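Local coordinates for FAD:protein FMN transferase (Vibrio cholerae, PDB 6NXI), which probably transfers the FMN moiety of FAD to a threonine hydroxyl of a target flavoprotein, releasing AMP, with magnesium as cofactor, at residues Gly93-Thr98 / Leu153-Lys158; Val81-Arg86 / Cys265-Gly270; Asn47-Thr52 / Asp56-Arg61. All coordinates share one frame; numbering follows the deposited sequence.

Interactions 1 and 2 are neighbours, their centres about 7 Å apart, and they meet at the metal site: Thr155 and Asp269 both bind the same magnesium ion, and Thr155 O lies 3.0 Å from Asp269 CG. Apolar packing continues the join, with Ile156 CG1 3.5 Å from Met266 CG. Interaction 3 stands further off, about 15 Å from interaction 1 and 17 Å from interaction 2 between centres, at the flavin end of the FAD. It touches interaction 1 where Leu153 CD1 comes within 3.9 Å of Met50 CG. Along one FAD, 93-98 holds the adenine, 153-158 runs on to the flavin methyls, 47-52 borders the isoalloxazine, and 265-270 supplies metal ligands near the diphosphate.

Interaction 1 (Gly93-Thr98 / Leu153-Lys158); sequences GALDVT and LSTIAK. With MG (magnesium ion), chain C; FAD (flavin-adenine dinucleotide), chain B.
Leu95 and Thr155 reach toward each other tip to tip, with Leu95 CD1 3.7 Å from Thr155 CG2. With CG anti to the backbone N (chi1 -166°), the leucine sends CD1 both to this methyl and to the adenine of FAD, 3.8 Å from N1A. The second pair meets at a slant: Val97 CG1 lies 3.9 Å from Leu153 CD2, a branch that returns toward 93-98 although the Leu153 CB leaves in the other direction. No hydrogen bond joins the two segments directly; the FAD bridges them. This is the adenine and diphosphate part of the ApbE-family FAD pocket. On one side, FAD N6A donates to Ala94 O and Asp96 N donates to FAD N1A at 3.0 Å, so the backbone reads two adjacent positions of the adenine. On the other, Thr155 turns its two branches to different tasks. CG2 faces the adenine and Leu95, whereas OG1, anti to the backbone N (chi1 -160°), donates to FAD O5B at 3.0 Å. Thr155 O binds a magnesium ion at 2.3 Å, and Thr155 OG1 also lies close to that ion, at 2.6 Å; FAD O2A, Asp269 and Thr273 contribute further ligands. Further along, Ser154 O accepts from FAD O4', and in the conformer described Lys158 NZ reaches FAD O2P at 2.9 Å, where its positive charge would offset that of the phosphate.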
loop_
_atom_site.group_PDB
_atom_site.type_symbol
_atom_site.label_atom_id
_atom_site.label_comp_id
_atom_site.label_asym_id
_atom_site.label_seq_id
_atom_site.Cartn_x
_atom_site.Cartn_y
_atom_site.Cartn_z
ATOM N N GLY A 93 -5.402 -11.472 -10.315
ATOM C CA GLY A 93 -5.286 -10.336 -11.264
ATOM C C GLY A 93 -5.772 -9.000 -10.713
ATOM O O GLY A 93 -5.654 -7.975 -11.435
ATOM N N ALA A 94 -6.355 -9.001 -9.525
ATOM C CA ALA A 94 -6.967 -7.791 -8.922
ATOM C C ALA A 94 -5.898 -6.712 -8.663
ATOM O O ALA A 94 -6.142 -5.545 -8.941
ATOM C CB ALA A 94 -7.698 -8.169 -7.656
ATOM N N LEU A 95 -4.783 -7.074 -8.032
ATOM C CA LEU A 95 -3.676 -6.127 -7.840
ATOM C C LEU A 95 -2.829 -6.140 -9.090
ATOM O O LEU A 95 -2.219 -7.184 -9.399
ATOM C CB LEU A 95 -2.824 -6.492 -6.632
ATOM C CG LEU A 95 -1.905 -5.355 -6.209
ATOM C CD1 LEU A 95 -2.695 -4.298 -5.444
ATOM C CD2 LEU A 95 -0.718 -5.840 -5.372
ATOM N N ASP A 96 -2.832 -5.048 -9.834
ATOM C CA ASP A 96 -2.118 -5.005 -11.133
ATOM C C ASP A 96 -1.428 -3.658 -11.232
ATOM O O ASP A 96 -2.042 -2.716 -11.594
ATOM C CB ASP A 96 -3.054 -5.310 -12.307
ATOM C CG ASP A 96 -2.283 -5.489 -13.620
ATOM O OD1 ASP A 96 -1.134 -4.993 -13.706
ATOM O OD2 ASP A 96 -2.848 -6.141 -14.546
ATOM N N VAL A 97 -0.143 -3.601 -10.924
ATOM C CA VAL A 97 0.630 -2.332 -10.945
ATOM C C VAL A 97 0.764 -1.783 -12.375
ATOM O O VAL A 97 1.224 -0.643 -12.501
ATOM C CB VAL A 97 1.982 -2.514 -10.247
ATOM C CG1 VAL A 97 1.754 -2.762 -8.767
ATOM C CG2 VAL A 97 2.833 -3.598 -10.912
ATOM N N THR A 98 0.341 -2.500 -13.428
ATOM C CA THR A 98 0.378 -1.911 -14.802
ATOM C C THR A 98 -0.908 -1.120 -15.066
ATOM O O THR A 98 -1.074 -0.652 -16.190
ATOM C CB THR A 98 0.573 -2.951 -15.903
ATOM O OG1 THR A 98 -0.623 -3.717 -16.023
ATOM C CG2 THR A 98 1.762 -3.823 -15.591
ATOM N N LEU A 153 3.645 1.990 -8.603
ATOM C CA LEU A 153 3.852 1.215 -7.375
ATOM C C LEU A 153 3.245 1.942 -6.170
ATOM O O LEU A 153 3.608 1.596 -5.057
ATOM C CB LEU A 153 5.346 0.931 -7.177
ATOM C CG LEU A 153 5.977 0.172 -8.344
ATOM C CD1 LEU A 153 7.481 0.022 -8.142
ATOM C CD2 LEU A 153 5.311 -1.176 -8.513
ATOM N N SER A 154 2.266 2.801 -6.393
ATOM C CA SER A 154 1.626 3.578 -5.287
ATOM C C SER A 154 1.034 2.660 -4.228
ATOM O O SER A 154 0.878 3.091 -3.055
ATOM C CB SER A 154 0.559 4.488 -5.884
ATOM O OG SER A 154 1.187 5.525 -6.606
ATOM N N THR A 155 0.655 1.446 -4.624
ATOM C CA THR A 155 -0.140 0.532 -3.787
ATOM C C THR A 155 0.786 -0.238 -2.882
ATOM O O THR A 155 0.257 -1.002 -2.083
ATOM C CB THR A 155 -0.988 -0.405 -4.632
ATOM O OG1 THR A 155 -2.046 -0.914 -3.827
ATOM C CG2 THR A 155 -0.238 -1.552 -5.233
ATOM N N ILE A 156 2.099 -0.157 -3.090
ATOM C CA ILE A 156 2.989 -1.163 -2.443
ATOM C C ILE A 156 4.260 -0.498 -1.967
ATOM O O ILE A 156 4.897 -1.009 -0.979
ATOM C CB ILE A 156 3.216 -2.341 -3.396
ATOM C CG1 ILE A 156 3.978 -3.498 -2.737
ATOM C CG2 ILE A 156 3.828 -1.859 -4.716
ATOM C CD1 ILE A 156 4.006 -4.778 -3.616
ATOM N N ALA A 157 4.778 0.486 -2.698
ATOM C CA ALA A 157 6.087 1.057 -2.305
ATOM C C ALA A 157 5.967 1.859 -0.995
ATOM O O ALA A 157 7.041 2.054 -0.344
ATOM C CB ALA A 157 6.653 1.868 -3.421
ATOM N N LYS A 158 4.787 2.274 -0.537
ATOM C CA LYS A 158 4.650 2.896 0.802
ATOM C C LYS A 158 4.999 1.852 1.886
ATOM O O LYS A 158 5.775 2.162 2.784
ATOM C CB LYS A 158 3.246 3.459 0.980
ATOM C CG LYS A 158 3.108 4.679 1.857
ATOM C CD LYS A 158 1.828 5.453 1.500
ATOM C CE LYS A 158 0.606 4.686 1.926
ATOM N NZ LYS A 158 -0.576 5.553 2.079
HETATM MG MG MG C . -1.904 -1.000 -1.188
HETATM P PA FAD B . -3.662 1.938 -1.796
HETATM O O1A FAD B . -5.090 1.638 -1.512
HETATM O O2A FAD B . -2.602 1.267 -1.017
HETATM O O5B FAD B . -3.356 1.709 -3.348
HETATM C C5B FAD B . -4.082 2.589 -4.247
HETATM C C4B FAD B . -3.162 3.189 -5.282
HETATM O O4B FAD B . -2.539 2.177 -6.110
HETATM C C3B FAD B . -3.913 4.111 -6.241
HETATM O O3B FAD B . -3.866 5.455 -5.758
HETATM C C2B FAD B . -3.178 3.904 -7.571
HETATM O O2B FAD B . -2.014 4.697 -7.638
HETATM C C1B FAD B . -2.797 2.432 -7.489
HETATM N N9A FAD B . -3.792 1.480 -7.931
HETATM C C8A FAD B . -5.165 1.676 -8.141
HETATM N N7A FAD B . -5.779 0.550 -8.411
HETATM C C5A FAD B . -4.804 -0.426 -8.440
HETATM C C6A FAD B . -4.860 -1.803 -8.707
HETATM N N6A FAD B . -5.995 -2.485 -8.943
HETATM N N1A FAD B . -3.701 -2.482 -8.596
HETATM C C2A FAD B . -2.567 -1.800 -8.340
HETATM N N3A FAD B . -2.396 -0.500 -8.066
HETATM C C4A FAD B . -3.576 0.138 -8.144
HETATM N N1 FAD B . 1.506 11.443 -4.332
HETATM C C2 FAD B . 1.706 12.754 -4.705
HETATM O O2 FAD B . 0.736 13.541 -4.779
HETATM N N3 FAD B . 2.946 13.242 -4.968
HETATM C C4 FAD B . 4.070 12.460 -4.905
HETATM O O4 FAD B . 5.169 12.922 -5.180
HETATM C C4X FAD B . 3.902 11.082 -4.544
HETATM N N5 FAD B . 4.961 10.301 -4.489
HETATM C C5X FAD B . 4.775 8.981 -4.150
HETATM C C6 FAD B . 5.892 8.122 -4.108
HETATM C C7 FAD B . 5.797 6.787 -3.775
HETATM C C7M FAD B . 7.038 5.925 -3.746
HETATM C C8 FAD B . 4.522 6.268 -3.445
HETATM C C8M FAD B . 4.338 4.817 -3.084
HETATM C C9 FAD B . 3.405 7.108 -3.486
HETATM C C9A FAD B . 3.502 8.465 -3.824
HETATM N N10 FAD B . 2.401 9.326 -3.901
HETATM C C10 FAD B . 2.557 10.654 -4.259
HETATM C "C1'" FAD B . 1.059 8.846 -3.506
HETATM C "C2'" FAD B . 0.376 8.003 -4.522
HETATM O "O2'" FAD B . 0.115 8.756 -5.703
HETATM C "C3'" FAD B . -0.960 7.503 -3.946
HETATM O "O3'" FAD B . -1.852 8.558 -3.663
HETATM C "C4'" FAD B . -0.833 6.749 -2.636
HETATM O "O4'" FAD B . 0.320 5.924 -2.683
HETATM C "C5'" FAD B . -2.098 5.980 -2.305
HETATM O "O5'" FAD B . -1.818 5.134 -1.162
HETATM P P FAD B . -3.019 4.428 -0.412
HETATM O O1P FAD B . -4.128 5.353 -0.181
HETATM O O2P FAD B . -2.302 3.684 0.692
HETATM O O3P FAD B . -3.481 3.482 -1.601
#

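Interaction 2 (Val81-Arg86 / Cys265-Gly270); sequences VKEAIR and CMTADG. With MG (magnesium ion), chain C; MG (magnesium ion), chain D; EDO (1,2-ethanediol), chain E.
Glu83 meets Thr267 and Met266 by way of two torsions: CG stands anti to the backbone N (chi1 -176°), and a bend at chi2 (68°) then turns the carboxylate toward Thr267. Thr267 answers with OG1 beside its own backbone N and anti to its carbonyl carbon. The two side chains cross at about a right angle. The contact is a helix-helix packing within the ApbE fold, joining helix 75-90 to helix 265-278; the short segments cross at -40°, and their axes come no closer than 10.3 Å, a separation bridged by side chains. Across it Thr267 OG1 donates to Glu83 OE2 at 2.7 Å, approaching from above the carboxylate plane.

Arg86, one helical turn on from Glu83, holds the same carboxylate side-on. Its NE donates to Glu83 OE1 at 2.9 Å and its NH2 to Glu83 OE2, forming a salt bridge whose acceptors lie close to the guanidinium plane. NH2 and Thr267 OG1 approach OE2 from opposite faces, and these three bonds together restrict rotation of the carboxylate. An ethanediol, probably from the crystallisation liquor, accepts from Arg86 NH1 and NH2. Nearer the Glu83 backbone, Met266 SD and CE pass obliquely against Glu83 CB and CG, with CE 3.7 Å from CG; Ile156 touches both residues.

Elsewhere on helix 265-278, Asp269 OD1 bridges two magnesium ions. One, shared with Thr155 and Thr273, is also held by Asp269 O at 2.3 Å. The second, also bound by Glu184, takes Asp269 OD1 at 2.2 Å. Asp269 OD2 accepts from Gly159 N and, at 2.6 Å, from a water on this second ion.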
loop_
_atom_site.group_PDB
_atom_site.type_symbol
_atom_site.label_atom_id
_atom_site.label_comp_id
_atom_site.label_asym_id
_atom_site.label_seq_id
_atom_site.Cartn_x
_atom_site.Cartn_y
_atom_site.Cartn_z
ATOM N N VAL A 81 8.788 -4.941 -7.324
ATOM C CA VAL A 81 8.055 -5.396 -8.536
ATOM C C VAL A 81 7.794 -6.906 -8.461
ATOM O O VAL A 81 6.702 -7.353 -8.810
ATOM C CB VAL A 81 8.764 -4.983 -9.846
ATOM C CG1 VAL A 81 8.044 -5.571 -11.043
ATOM C CG2 VAL A 81 8.800 -3.466 -9.959
ATOM N N LYS A 82 8.748 -7.687 -7.962
ATOM C CA LYS A 82 8.544 -9.141 -7.815
ATOM C C LYS A 82 7.353 -9.425 -6.891
ATOM O O LYS A 82 6.555 -10.330 -7.212
ATOM C CB LYS A 82 9.809 -9.786 -7.275
ATOM C CG LYS A 82 9.779 -11.303 -7.288
ATOM C CD LYS A 82 11.135 -11.908 -6.957
ATOM C CE LYS A 82 12.290 -11.287 -7.723
ATOM N NZ LYS A 82 12.404 -11.767 -9.131
ATOM N N GLU A 83 7.265 -8.673 -5.811
ATOM C CA GLU A 83 6.177 -8.837 -4.818
ATOM C C GLU A 83 4.881 -8.414 -5.510
ATOM O O GLU A 83 3.902 -9.107 -5.382
ATOM C CB GLU A 83 6.467 -8.056 -3.550
ATOM C CG GLU A 83 5.404 -8.289 -2.497
ATOM C CD GLU A 83 5.323 -9.688 -1.888
ATOM O OE1 GLU A 83 6.053 -10.641 -2.353
ATOM O OE2 GLU A 83 4.460 -9.834 -0.970
ATOM N N ALA A 84 4.898 -7.364 -6.291
ATOM C CA ALA A 84 3.685 -6.926 -7.006
ATOM C C ALA A 84 3.160 -8.031 -7.946
ATOM O O ALA A 84 1.895 -8.219 -8.099
ATOM C CB ALA A 84 3.928 -5.653 -7.783
ATOM N N ILE A 85 4.082 -8.670 -8.654
ATOM C CA ILE A 85 3.725 -9.782 -9.568
ATOM C C ILE A 85 3.198 -10.968 -8.761
ATOM O O ILE A 85 2.164 -11.525 -9.163
ATOM C CB ILE A 85 4.891 -10.127 -10.500
ATOM C CG1 ILE A 85 5.148 -8.952 -11.438
ATOM C CG2 ILE A 85 4.577 -11.403 -11.265
ATOM C CD1 ILE A 85 6.378 -9.112 -12.240
ATOM N N ARG A 86 3.860 -11.313 -7.651
ATOM C CA ARG A 86 3.409 -12.444 -6.822
ATOM C C ARG A 86 1.990 -12.173 -6.330
ATOM O O ARG A 86 1.146 -13.105 -6.352
ATOM C CB ARG A 86 4.333 -12.657 -5.628
ATOM C CG ARG A 86 4.003 -13.922 -4.861
ATOM C CD ARG A 86 4.836 -14.040 -3.617
ATOM N NE ARG A 86 4.528 -13.125 -2.522
ATOM C CZ ARG A 86 3.661 -13.383 -1.563
ATOM N NH1 ARG A 86 3.001 -14.522 -1.573
ATOM N NH2 ARG A 86 3.433 -12.513 -0.600
ATOM N N CYS A 265 5.178 -4.900 5.780
ATOM C CA CYS A 265 4.264 -3.801 5.426
ATOM C C CYS A 265 4.087 -3.755 3.910
ATOM O O CYS A 265 2.970 -3.559 3.441
ATOM C CB CYS A 265 4.715 -2.478 6.011
ATOM S SG CYS A 265 3.361 -1.277 6.020
ATOM N N MET A 266 5.126 -3.961 3.161
ATOM C CA MET A 266 5.005 -4.054 1.674
ATOM C C MET A 266 3.901 -5.062 1.312
ATOM O O MET A 266 2.957 -4.758 0.492
ATOM C CB MET A 266 6.326 -4.492 1.064
ATOM C CG MET A 266 6.192 -4.745 -0.395
ATOM S SD MET A 266 7.675 -5.282 -1.252
ATOM C CE MET A 266 8.089 -6.777 -0.376
ATOM N N THR A 267 3.955 -6.244 1.887
ATOM C CA THR A 267 3.012 -7.334 1.590
ATOM C C THR A 267 1.619 -6.955 2.075
ATOM O O THR A 267 0.635 -7.133 1.301
ATOM C CB THR A 267 3.515 -8.646 2.167
ATOM O OG1 THR A 267 4.772 -8.898 1.528
ATOM C CG2 THR A 267 2.517 -9.744 1.883
ATOM N N ALA A 268 1.499 -6.417 3.284
ATOM C CA ALA A 268 0.180 -6.024 3.817
ATOM C C ALA A 268 -0.438 -4.959 2.914
ATOM O O ALA A 268 -1.648 -5.050 2.634
ATOM C CB ALA A 268 0.234 -5.517 5.207
ATOM N N ASP A 269 0.380 -4.032 2.419
ATOM C CA ASP A 269 -0.080 -2.895 1.570
ATOM C C ASP A 269 -0.677 -3.422 0.278
ATOM O O ASP A 269 -1.818 -3.011 -0.084
ATOM C CB ASP A 269 1.092 -1.934 1.364
ATOM C CG ASP A 269 0.737 -0.541 0.884
ATOM O OD1 ASP A 269 -0.483 -0.232 0.821
ATOM O OD2 ASP A 269 1.680 0.199 0.505
ATOM N N GLY A 270 0.057 -4.253 -0.453
ATOM C CA GLY A 270 -0.428 -4.874 -1.700
ATOM C C GLY A 270 -1.687 -5.675 -1.456
ATOM O O GLY A 270 -2.645 -5.569 -2.260
HETATM MG MG MG C . -1.904 -1.000 -1.188
HETATM MG MG MG D . -1.418 1.711 0.730
HETATM C C1 EDO E . 0.283 -15.156 1.570
HETATM O O1 EDO E . 1.051 -15.753 0.540
HETATM C C2 EDO E . 0.337 -13.692 1.615
HETATM O O2 EDO E . 1.631 -13.201 1.400
HETATM O O HOH W 1 0.528 2.280 -0.486
HETATM O O HOH W 2 -3.175 0.088 1.709
#

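Interaction 3 (Asn47-Thr52 / Asp56-Arg61); sequences NDQMST and DSELSR. With FAD (flavin-adenine dinucleotide), chain B.
Ser57 OG donates to Ser51 O at 2.7 Å and, as the N-cap of helix 58-64, accepts from Ser60 N at 3.0 Å, so one hydroxyl both joins the segments and caps a helix. Ser57 OG is set for both bonds by its position between the backbone N and the carbonyl carbon (chi1 70°), and Arg54 O of the connecting loop is a further hydrogen-bond partner. In the ApbE fold this short loop joins the C-terminal end of helix 32-50 to the N-terminus of helix 58-64.

Two carbonyls near the end of the first helix find donors in the first turn of the second. Glu58 N gives its hydrogen to Asp48 O at 3.1 Å, with an N-H...O angle of 152°. Leu59 N serves Gln49 O at 3.0 Å by a more bent bond, 136° at the hydrogen. Asp48 O also receives a CA-H...O contact from Ser57. Polar side-chain ends are met largely from beyond the segments: Asp48 OD1 forms a salt bridge with Arg54, Glu58 OE1 in the conformer described accepts from Thr77 and Ser74, and Ser60 OG bonds to Arg54 O.

Apolar contact comes from Leu59, whose CD2 lies alongside Thr52 CG2, the two side chains pointing the same way. On the FAD side, Asn47 OD1 and Ser51 OG lie beside the rim of the isoalloxazine, displaced to opposite sides of its plane, OD1 3.4 Å from FAD C6 and OG 3.4 Å from FAD N5. Asn47 ND2 is occupied by Leu43 O and Thr14 OG1, which fixes the amide's orientation, while Ser51 OG is bonded to Tyr53 N. At the outer side, Arg61 NE donates to Asp56 O at 2.8 Å, from above the carbonyl plane, with that oxygen near the guanidinium plane.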
loop_
_atom_site.group_PDB
_atom_site.type_symbol
_atom_site.label_atom_id
_atom_site.label_comp_id
_atom_site.label_asym_id
_atom_site.label_seq_id
_atom_site.Cartn_x
_atom_site.Cartn_y
_atom_site.Cartn_z
ATOM N N ASN A 47 11.738 7.094 -2.949
ATOM C CA ASN A 47 11.074 8.032 -3.898
ATOM C C ASN A 47 11.873 8.112 -5.210
ATOM O O ASN A 47 11.289 8.049 -6.301
ATOM C CB ASN A 47 10.879 9.404 -3.278
ATOM C CG ASN A 47 9.706 9.477 -2.321
ATOM O OD1 ASN A 47 8.575 9.676 -2.787
ATOM N ND2 ASN A 47 9.958 9.258 -1.040
ATOM N N ASP A 48 13.189 8.186 -5.118
ATOM C CA ASP A 48 14.051 8.232 -6.329
ATOM C C ASP A 48 14.045 6.911 -7.097
ATOM O O ASP A 48 14.441 6.922 -8.285
ATOM C CB ASP A 48 15.443 8.700 -5.919
ATOM C CG ASP A 48 15.503 10.188 -5.590
ATOM O OD1 ASP A 48 14.629 10.938 -6.062
ATOM O OD2 ASP A 48 16.424 10.573 -4.891
ATOM N N GLN A 49 13.715 5.797 -6.455
ATOM C CA GLN A 49 13.585 4.496 -7.135
ATOM C C GLN A 49 12.174 4.369 -7.725
ATOM O O GLN A 49 12.026 3.813 -8.804
ATOM C CB GLN A 49 13.930 3.402 -6.153
ATOM C CG GLN A 49 15.416 3.375 -5.829
ATOM C CD GLN A 49 15.736 2.429 -4.710
ATOM O OE1 GLN A 49 14.911 2.169 -3.826
ATOM N NE2 GLN A 49 17.041 2.109 -4.629
ATOM N N MET A 50 11.148 4.759 -6.969
ATOM C CA MET A 50 9.801 4.212 -7.223
ATOM C C MET A 50 8.686 5.264 -7.301
ATOM O O MET A 50 7.519 4.814 -7.458
ATOM C CB MET A 50 9.483 3.144 -6.173
ATOM C CG MET A 50 10.392 1.883 -6.431
ATOM S SD MET A 50 10.138 0.578 -5.218
ATOM C CE MET A 50 11.643 0.575 -4.238
ATOM N N SER A 51 8.981 6.562 -7.210
ATOM C CA SER A 51 7.948 7.624 -7.369
ATOM C C SER A 51 7.526 7.776 -8.836
ATOM O O SER A 51 8.368 8.122 -9.657
ATOM C CB SER A 51 8.361 8.951 -6.844
ATOM O OG SER A 51 7.275 9.920 -7.014
ATOM N N THR A 52 6.243 7.615 -9.144
ATOM C CA THR A 52 5.743 7.972 -10.499
ATOM C C THR A 52 5.789 9.476 -10.752
ATOM O O THR A 52 5.668 9.848 -11.951
ATOM C CB THR A 52 4.319 7.464 -10.716
ATOM O OG1 THR A 52 3.567 7.974 -9.604
ATOM C CG2 THR A 52 4.311 5.964 -10.871
ATOM N N ASP A 56 12.587 11.582 -13.141
ATOM C CA ASP A 56 13.902 10.903 -13.291
ATOM C C ASP A 56 14.038 9.743 -12.290
ATOM O O ASP A 56 15.183 9.252 -12.080
ATOM C CB ASP A 56 15.010 11.959 -13.210
ATOM C CG ASP A 56 14.857 13.037 -14.283
ATOM O OD1 ASP A 56 14.607 12.683 -15.459
ATOM O OD2 ASP A 56 14.942 14.235 -13.933
ATOM N N SER A 57 12.941 9.302 -11.662
ATOM C CA SER A 57 13.025 8.105 -10.787
ATOM C C SER A 57 13.313 6.885 -11.667
ATOM O O SER A 57 13.068 6.952 -12.877
ATOM C CB SER A 57 11.777 7.914 -9.943
ATOM O OG SER A 57 10.699 7.534 -10.802
ATOM N N GLU A 58 13.868 5.820 -11.103
ATOM C CA GLU A 58 14.114 4.562 -11.862
ATOM C C GLU A 58 12.804 4.094 -12.480
ATOM O O GLU A 58 12.788 3.694 -13.638
ATOM C CB GLU A 58 14.515 3.387 -10.986
ATOM C CG GLU A 58 15.917 3.371 -10.499
ATOM C CD GLU A 58 16.282 1.923 -10.217
ATOM O OE1 GLU A 58 15.458 1.199 -9.579
ATOM O OE2 GLU A 58 17.341 1.516 -10.656
ATOM N N LEU A 59 11.724 4.173 -11.720
ATOM C CA LEU A 59 10.445 3.669 -12.249
ATOM C C LEU A 59 9.960 4.579 -13.369
ATOM O O LEU A 59 9.421 4.042 -14.348
ATOM C CB LEU A 59 9.417 3.627 -11.125
ATOM C CG LEU A 59 8.023 3.205 -11.559
ATOM C CD1 LEU A 59 8.010 1.772 -11.985
ATOM C CD2 LEU A 59 7.043 3.432 -10.396
ATOM N N SER A 60 10.123 5.893 -13.254
ATOM C CA SER A 60 9.620 6.790 -14.338
ATOM C C SER A 60 10.493 6.576 -15.568
ATOM O O SER A 60 9.962 6.529 -16.673
ATOM C CB SER A 60 9.587 8.201 -13.920
ATOM O OG SER A 60 8.572 8.361 -12.919
ATOM N N ARG A 61 11.793 6.397 -15.362
ATOM C CA ARG A 61 12.666 6.118 -16.533
ATOM C C ARG A 61 12.233 4.802 -17.189
ATOM O O ARG A 61 12.315 4.730 -18.456
ATOM C CB ARG A 61 14.130 6.182 -16.103
ATOM C CG ARG A 61 14.512 7.604 -15.723
ATOM C CD ARG A 61 15.979 7.731 -15.450
ATOM N NE ARG A 61 16.273 7.559 -14.047
ATOM C CZ ARG A 61 16.908 6.512 -13.491
ATOM N NH1 ARG A 61 17.314 5.469 -14.210
ATOM N NH2 ARG A 61 17.094 6.520 -12.192
HETATM P PA FAD B . -3.662 1.938 -1.796
HETATM O O1A FAD B . -5.090 1.638 -1.512
HETATM O O2A FAD B . -2.602 1.267 -1.017
HETATM O O5B FAD B . -3.356 1.709 -3.348
HETATM C C5B FAD B . -4.082 2.589 -4.247
HETATM C C4B FAD B . -3.162 3.189 -5.282
HETATM O O4B FAD B . -2.539 2.177 -6.110
HETATM C C3B FAD B . -3.913 4.111 -6.241
HETATM O O3B FAD B . -3.866 5.455 -5.758
HETATM C C2B FAD B . -3.178 3.904 -7.571
HETATM O O2B FAD B . -2.014 4.697 -7.638
HETATM C C1B FAD B . -2.797 2.432 -7.489
HETATM N N9A FAD B . -3.792 1.480 -7.931
HETATM C C8A FAD B . -5.165 1.676 -8.141
HETATM N N7A FAD B . -5.779 0.550 -8.411
HETATM C C5A FAD B . -4.804 -0.426 -8.440
HETATM C C6A FAD B . -4.860 -1.803 -8.707
HETATM N N6A FAD B . -5.995 -2.485 -8.943
HETATM N N1A FAD B . -3.701 -2.482 -8.596
HETATM C C2A FAD B . -2.567 -1.800 -8.340
HETATM N N3A FAD B . -2.396 -0.500 -8.066
HETATM C C4A FAD B . -3.576 0.138 -8.144
HETATM N N1 FAD B . 1.506 11.443 -4.332
HETATM C C2 FAD B . 1.706 12.754 -4.705
HETATM O O2 FAD B . 0.736 13.541 -4.779
HETATM N N3 FAD B . 2.946 13.242 -4.968
HETATM C C4 FAD B . 4.070 12.460 -4.905
HETATM O O4 FAD B . 5.169 12.922 -5.180
HETATM C C4X FAD B . 3.902 11.082 -4.544
HETATM N N5 FAD B . 4.961 10.301 -4.489
HETATM C C5X FAD B . 4.775 8.981 -4.150
HETATM C C6 FAD B . 5.892 8.122 -4.108
HETATM C C7 FAD B . 5.797 6.787 -3.775
HETATM C C7M FAD B . 7.038 5.925 -3.746
HETATM C C8 FAD B . 4.522 6.268 -3.445
HETATM C C8M FAD B . 4.338 4.817 -3.084
HETATM C C9 FAD B . 3.405 7.108 -3.486
HETATM C C9A FAD B . 3.502 8.465 -3.824
HETATM N N10 FAD B . 2.401 9.326 -3.901
HETATM C C10 FAD B . 2.557 10.654 -4.259
HETATM C "C1'" FAD B . 1.059 8.846 -3.506
HETATM C "C2'" FAD B . 0.376 8.003 -4.522
HETATM O "O2'" FAD B . 0.115 8.756 -5.703
HETATM C "C3'" FAD B . -0.960 7.503 -3.946
HETATM O "O3'" FAD B . -1.852 8.558 -3.663
HETATM C "C4'" FAD B . -0.833 6.749 -2.636
HETATM O "O4'" FAD B . 0.320 5.924 -2.683
HETATM C "C5'" FAD B . -2.098 5.980 -2.305
HETATM O "O5'" FAD B . -1.818 5.134 -1.162
HETATM P P FAD B . -3.019 4.428 -0.412
HETATM O O1P FAD B . -4.128 5.353 -0.181
HETATM O O2P FAD B . -2.302 3.684 0.692
HETATM O O3P FAD B . -3.481 3.482 -1.601
#